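Local atomic coordinates of GTP cyclohydrolase 1 type 2 homolog (PDB entry 3LNL), a protein that is of unknown function, belongs to the NIF3 family, and forms a toroid-shaped hexamer capped by PII-like domains, with a dinuclear zinc centre. Residues 9-14 against 97-102; 339-344 against 357-362. The protein carries 2 engineered substitutions. One frame throughout, in Å; residues are numbered along the deposited sequence.

Interaction 1: 9-14 against 97-102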
loop_
_atom_site.group_PDB
_atom_site.type_symbol
_atom_site.label_atom_id
_atom_site.label_comp_id
_atom_site.label_asym_id
_atom_site.label_seq_id
_atom_site.Cartn_x
_atom_site.Cartn_y
_atom_site.Cartn_z
ATOM N N ASP B 9 -36.590 -17.525 2.892
ATOM C CA ASP B 9 -36.918 -18.455 1.783
ATOM C C ASP B 9 -36.642 -17.774 0.439
ATOM O O ASP B 9 -36.064 -18.389 -0.469
ATOM C CB ASP B 9 -38.383 -18.921 1.827
ATOM C CG ASP B 9 -38.748 -19.542 3.150
ATOM O OD1 ASP B 9 -38.202 -20.620 3.401
ATOM O OD2 ASP B 9 -39.568 -18.963 3.915
ATOM N N LEU B 10 -37.039 -16.515 0.305
ATOM C CA LEU B 10 -36.785 -15.832 -0.946
ATOM C C LEU B 10 -35.272 -15.727 -1.199
ATOM O O LEU B 10 -34.793 -15.931 -2.329
ATOM C CB LEU B 10 -37.410 -14.452 -0.952
ATOM C CG LEU B 10 -37.184 -13.569 -2.203
ATOM C CD1 LEU B 10 -37.709 -14.254 -3.511
ATOM C CD2 LEU B 10 -37.823 -12.133 -2.049
ATOM N N MET B 11 -34.504 -15.376 -0.170
ATOM C CA MET B 11 -33.056 -15.264 -0.313
ATOM C C MET B 11 -32.413 -16.556 -0.804
ATOM O O MET B 11 -31.502 -16.537 -1.667
ATOM C CB MET B 11 -32.420 -14.829 1.001
ATOM C CG MET B 11 -32.720 -13.345 1.316
ATOM S SD MET B 11 -31.960 -12.217 0.126
ATOM C CE MET B 11 -30.262 -12.610 0.218
ATOM N N THR B 12 -32.847 -17.687 -0.248
ATOM C CA THR B 12 -32.345 -18.996 -0.690
ATOM C C THR B 12 -32.643 -19.233 -2.174
ATOM O O THR B 12 -31.798 -19.724 -2.916
ATOM C CB THR B 12 -32.960 -20.142 0.156
ATOM O OG1 THR B 12 -32.679 -19.904 1.543
ATOM C CG2 THR B 12 -32.405 -21.479 -0.269
ATOM N N LEU B 13 -33.836 -18.874 -2.618
ATOM C CA LEU B 13 -34.200 -19.061 -4.015
ATOM C C LEU B 13 -33.372 -18.161 -4.919
ATOM O O LEU B 13 -32.823 -18.615 -5.915
ATOM C CB LEU B 13 -35.697 -18.794 -4.196
ATOM C CG LEU B 13 -36.305 -19.007 -5.596
ATOM C CD1 LEU B 13 -35.999 -20.435 -6.066
ATOM C CD2 LEU B 13 -37.818 -18.773 -5.516
ATOM N N LEU B 14 -33.241 -16.887 -4.535
ATOM C CA LEU B 14 -32.453 -15.917 -5.296
ATOM C C LEU B 14 -31.013 -16.366 -5.434
ATOM O O LEU B 14 -30.423 -16.326 -6.529
ATOM C CB LEU B 14 -32.474 -14.553 -4.634
ATOM C CG LEU B 14 -33.856 -13.897 -4.624
ATOM C CD1 LEU B 14 -33.831 -12.480 -3.982
ATOM C CD2 LEU B 14 -34.463 -13.853 -6.049
ATOM N N ASN B 97 -38.719 -4.571 3.018
ATOM C CA ASN B 97 -37.459 -5.221 2.893
ATOM C C ASN B 97 -36.838 -4.925 1.523
ATOM O O ASN B 97 -37.525 -4.972 0.506
ATOM C CB ASN B 97 -37.660 -6.733 3.017
ATOM C CG ASN B 97 -38.429 -7.117 4.233
ATOM O OD1 ASN B 97 -37.883 -7.103 5.327
ATOM N ND2 ASN B 97 -39.711 -7.469 4.057
ATOM N N LEU B 98 -35.529 -4.697 1.503
ATOM C CA LEU B 98 -34.800 -4.325 0.306
ATOM C C LEU B 98 -33.641 -5.287 0.124
ATOM O O LEU B 98 -32.749 -5.351 0.971
ATOM C CB LEU B 98 -34.270 -2.870 0.393
ATOM C CG LEU B 98 -33.403 -2.451 -0.823
ATOM C CD1 LEU B 98 -34.247 -2.499 -2.164
ATOM C CD2 LEU B 98 -32.746 -1.085 -0.641
ATOM N N ILE B 99 -33.643 -5.977 -1.003
ATOM C CA ILE B 99 -32.559 -6.883 -1.389
ATOM C C ILE B 99 -31.870 -6.314 -2.635
ATOM O O ILE B 99 -32.536 -5.827 -3.541
ATOM C CB ILE B 99 -33.159 -8.288 -1.761
ATOM C CG1 ILE B 99 -33.818 -8.924 -0.514
ATOM C CG2 ILE B 99 -32.107 -9.202 -2.483
ATOM C CD1 ILE B 99 -34.868 -10.103 -0.870
ATOM N N ALA B 100 -30.542 -6.352 -2.655
ATOM C CA ALA B 100 -29.789 -5.908 -3.783
ATOM C C ALA B 100 -29.201 -7.128 -4.494
ATOM O O ALA B 100 -28.471 -7.949 -3.892
ATOM C CB ALA B 100 -28.608 -4.976 -3.361
ATOM N N MET B 101 -29.511 -7.233 -5.773
ATOM C CA MET B 101 -28.890 -8.224 -6.654
ATOM C C MET B 101 -28.080 -7.426 -7.642
ATOM O O MET B 101 -28.583 -7.067 -8.743
ATOM C CB MET B 101 -29.985 -9.085 -7.323
ATOM C CG MET B 101 -30.724 -10.021 -6.312
ATOM S SD MET B 101 -31.993 -10.934 -7.197
ATOM C CE MET B 101 -30.983 -12.261 -7.920
ATOM N N HIS B 102 -26.824 -7.128 -7.243
ATOM C CA HIS B 102 -26.014 -6.196 -7.983
ATOM C C HIS B 102 -25.056 -6.907 -8.927
ATOM O O HIS B 102 -25.526 -7.493 -9.905
ATOM C CB HIS B 102 -25.316 -5.195 -7.080
ATOM C CG HIS B 102 -24.722 -4.055 -7.828
ATOM N ND1 HIS B 102 -23.543 -3.440 -7.447
ATOM C CD2 HIS B 102 -25.118 -3.451 -8.977
ATOM C CE1 HIS B 102 -23.258 -2.480 -8.322
ATOM N NE2 HIS B 102 -24.186 -2.475 -9.267
#
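Ile99 is the main bump here: its side chain pushes from strand 97-100 into a hollow of helix 7-17 walled by Leu10, Met11 and Leu14. The tip, CD1, goes deepest, meeting Leu10 CD2 at 3.8 Å. Met11 closes another wall. The bend at chi2 (-66°) carries its sulfur over the isoleucine, with Met11 SD 3.7 Å from Ile99 CD1 and nearly as close to CG1. The two chains run alongside one another, pointing opposite ways. Leu14 instead comes tip to tip with the other branch, its CD1 lying 4.0 Å from Ile99 CG2. One step along, Met101 crosses Leu14 at about a right angle, and its SD rests against the leucine fork, 4.0 Å from Leu14 CD2. No hydrogen bond joins the two segments; the fit is wholly apolar. Leu31, Ile66 and Phe348 of neighbouring elements extend the same core. Just past the strand, Met101 O is hydrogen-bonded to His68 ND1, a second-shell hold on a zinc ligand. Helical segment 9-14 lying nearly parallel (14°) to strand 97-100, against one face of the sheet, is classic alpha/beta layering, here within the NIF3 fold.

Interaction 2: 339-344 against 357-362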
loop_
_atom_site.group_PDB
_atom_site.type_symbol
_atom_site.label_atom_id
_atom_site.label_comp_id
_atom_site.label_asym_id
_atom_site.label_seq_id
_atom_site.Cartn_x
_atom_site.Cartn_y
_atom_site.Cartn_z
ATOM N N GLY B 339 -36.801 -7.823 -16.824
ATOM C CA GLY B 339 -36.084 -9.081 -16.970
ATOM C C GLY B 339 -36.084 -9.897 -15.683
ATOM O O GLY B 339 -36.252 -11.118 -15.706
ATOM N N LEU B 340 -35.843 -9.245 -14.562
ATOM C CA LEU B 340 -35.796 -9.956 -13.296
ATOM C C LEU B 340 -37.209 -10.372 -12.862
ATOM O O LEU B 340 -37.392 -11.471 -12.284
ATOM C CB LEU B 340 -35.137 -9.124 -12.201
ATOM C CG LEU B 340 -35.034 -9.782 -10.814
ATOM C CD1 LEU B 340 -34.121 -11.116 -10.889
ATOM C CD2 LEU B 340 -34.478 -8.717 -9.797
ATOM N N LYS B 341 -38.208 -9.545 -13.184
ATOM C CA LYS B 341 -39.592 -9.921 -12.945
ATOM C C LYS B 341 -39.911 -11.227 -13.659
ATOM O O LYS B 341 -40.496 -12.126 -13.066
ATOM C CB LYS B 341 -40.582 -8.864 -13.380
ATOM C CG LYS B 341 -42.061 -9.417 -13.417
ATOM C CD LYS B 341 -42.935 -8.682 -14.330
ATOM C CE LYS B 341 -44.350 -9.248 -14.319
ATOM N NZ LYS B 341 -45.344 -8.218 -14.730
ATOM N N THR B 342 -39.524 -11.329 -14.929
ATOM C CA THR B 342 -39.786 -12.546 -15.700
ATOM C C THR B 342 -39.065 -13.760 -15.082
ATOM O O THR B 342 -39.664 -14.809 -14.829
ATOM C CB THR B 342 -39.389 -12.353 -17.183
ATOM O OG1 THR B 342 -40.202 -11.322 -17.707
ATOM C CG2 THR B 342 -39.558 -13.713 -18.033
ATOM N N LEU B 343 -37.796 -13.591 -14.788
ATOM C CA LEU B 343 -37.042 -14.654 -14.128
ATOM C C LEU B 343 -37.746 -15.103 -12.841
ATOM O O LEU B 343 -37.996 -16.287 -12.632
ATOM C CB LEU B 343 -35.627 -14.206 -13.810
ATOM C CG LEU B 343 -34.655 -14.002 -14.985
ATOM C CD1 LEU B 343 -33.364 -13.431 -14.470
ATOM C CD2 LEU B 343 -34.416 -15.314 -15.812
ATOM N N LEU B 344 -38.049 -14.154 -11.971
ATOM C CA LEU B 344 -38.595 -14.496 -10.658
ATOM C C LEU B 344 -39.964 -15.167 -10.749
ATOM O O LEU B 344 -40.255 -16.106 -9.991
ATOM C CB LEU B 344 -38.659 -13.269 -9.757
ATOM C CG LEU B 344 -38.926 -13.552 -8.270
ATOM C CD1 LEU B 344 -37.961 -14.563 -7.605
ATOM C CD2 LEU B 344 -38.878 -12.212 -7.453
ATOM N N VAL B 357 -45.159 -10.547 -8.528
ATOM C CA VAL B 357 -43.956 -9.836 -8.820
ATOM C C VAL B 357 -44.318 -8.794 -9.881
ATOM O O VAL B 357 -45.061 -9.099 -10.821
ATOM C CB VAL B 357 -42.875 -10.778 -9.345
ATOM C CG1 VAL B 357 -41.570 -10.001 -9.589
ATOM C CG2 VAL B 357 -42.643 -11.973 -8.381
ATOM N N GLU B 358 -43.864 -7.561 -9.696
ATOM C CA GLU B 358 -44.107 -6.513 -10.704
ATOM C C GLU B 358 -42.825 -5.757 -10.888
ATOM O O GLU B 358 -42.089 -5.523 -9.924
ATOM C CB GLU B 358 -45.192 -5.546 -10.216
ATOM C CG GLU B 358 -46.591 -6.110 -10.242
ATOM C CD GLU B 358 -47.614 -5.046 -9.892
ATOM O OE1 GLU B 358 -47.542 -3.928 -10.436
ATOM O OE2 GLU B 358 -48.447 -5.294 -8.996
ATOM N N ALA B 359 -42.558 -5.353 -12.114
ATOM C CA ALA B 359 -41.466 -4.477 -12.412
ATOM C C ALA B 359 -41.922 -3.009 -12.122
ATOM O O ALA B 359 -42.996 -2.613 -12.578
ATOM C CB ALA B 359 -41.110 -4.651 -13.869
ATOM N N SER B 360 -41.181 -2.262 -11.307
ATOM C CA SER B 360 -41.476 -0.830 -11.093
ATOM C C SER B 360 -41.500 -0.102 -12.427
ATOM O O SER B 360 -40.600 -0.248 -13.243
ATOM C CB SER B 360 -40.420 -0.130 -10.203
ATOM O OG SER B 360 -40.642 1.301 -10.176
ATOM N N THR B 361 -42.562 0.660 -12.635
ATOM C CA THR B 361 -42.783 1.428 -13.844
ATOM C C THR B 361 -42.143 2.806 -13.775
ATOM O O THR B 361 -42.156 3.537 -14.756
ATOM C CB THR B 361 -44.330 1.660 -14.050
ATOM O OG1 THR B 361 -44.859 2.397 -12.912
ATOM C CG2 THR B 361 -45.080 0.330 -14.114
ATOM N N ILE B 362 -41.607 3.195 -12.626
ATOM C CA ILE B 362 -41.077 4.543 -12.493
ATOM C C ILE B 362 -39.761 4.711 -13.282
ATOM O O ILE B 362 -38.844 3.936 -13.129
ATOM C CB ILE B 362 -40.924 4.898 -11.020
ATOM C CG1 ILE B 362 -42.346 4.958 -10.395
ATOM C CG2 ILE B 362 -40.186 6.301 -10.852
ATOM C CD1 ILE B 362 -42.332 4.911 -8.989
HETATM O O HOH W 1 -44.617 -5.825 -13.952
#
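A single water molecule is gripped from both segments: it accepts from Lys341 NZ at 2.6 Å and from Ala359 N at 2.8 Å, so it links the helix to the strand through a backbone N-H. Lys341 gets there by running across the strand. With CG anti to the backbone N (chi1 167°) and the chain extended beyond it, the methylenes pass over the backbone, Lys341 CE coming 3.6 Å from Val357 O. The ammonium group does not pair with Glu358, whose OE1 is 6.5 Å from Lys341 NZ and forms a salt bridge with Lys60. Nearer the helix backbone the contact is apolar. Val357 CG1 packs against the root of Lys341, 3.9 Å from its CG, while the other methyl meets Leu344, which crosses the valine at about a right angle with CD2 3.9 Å from Val357 CG2. Ala359 adds its small side chain against Lys341 CB. Where the strand gives way to loop, Ser360 OG accepts from Ile362 N at 158°, an ST turn, and is also bonded to Glu56. Segment 339-344 of helix 336-350 runs antiparallel (165°) to strand 357-359, the outermost strand beside 43-46: an alpha-beta hairpin at the margin of the NIF3 sheet.

How the interactions relate
From the N terminus, helix 7-17 leads through strands 30-32, 43-46 and 64-67 to strand 97-100, where interaction 1 closes a loop of 82 residues. The path then passes through the PII-like insertion and much of the later chain before helix 336-350 turns back into strand 357-359, and interaction 2 closes a loop of only 12. The two loops follow in series, neither nesting nor crossing. In space they meet: Leu14 CD2 lies 3.9 Å from Leu344 CD1, and Leu340 reaches Met101. Both helices cover one five-stranded sheet, Leu14 and Leu344 each packing on Ile66 of strand 64-67, with the late strand 357-359 completing a sheet built otherwise from the early chain.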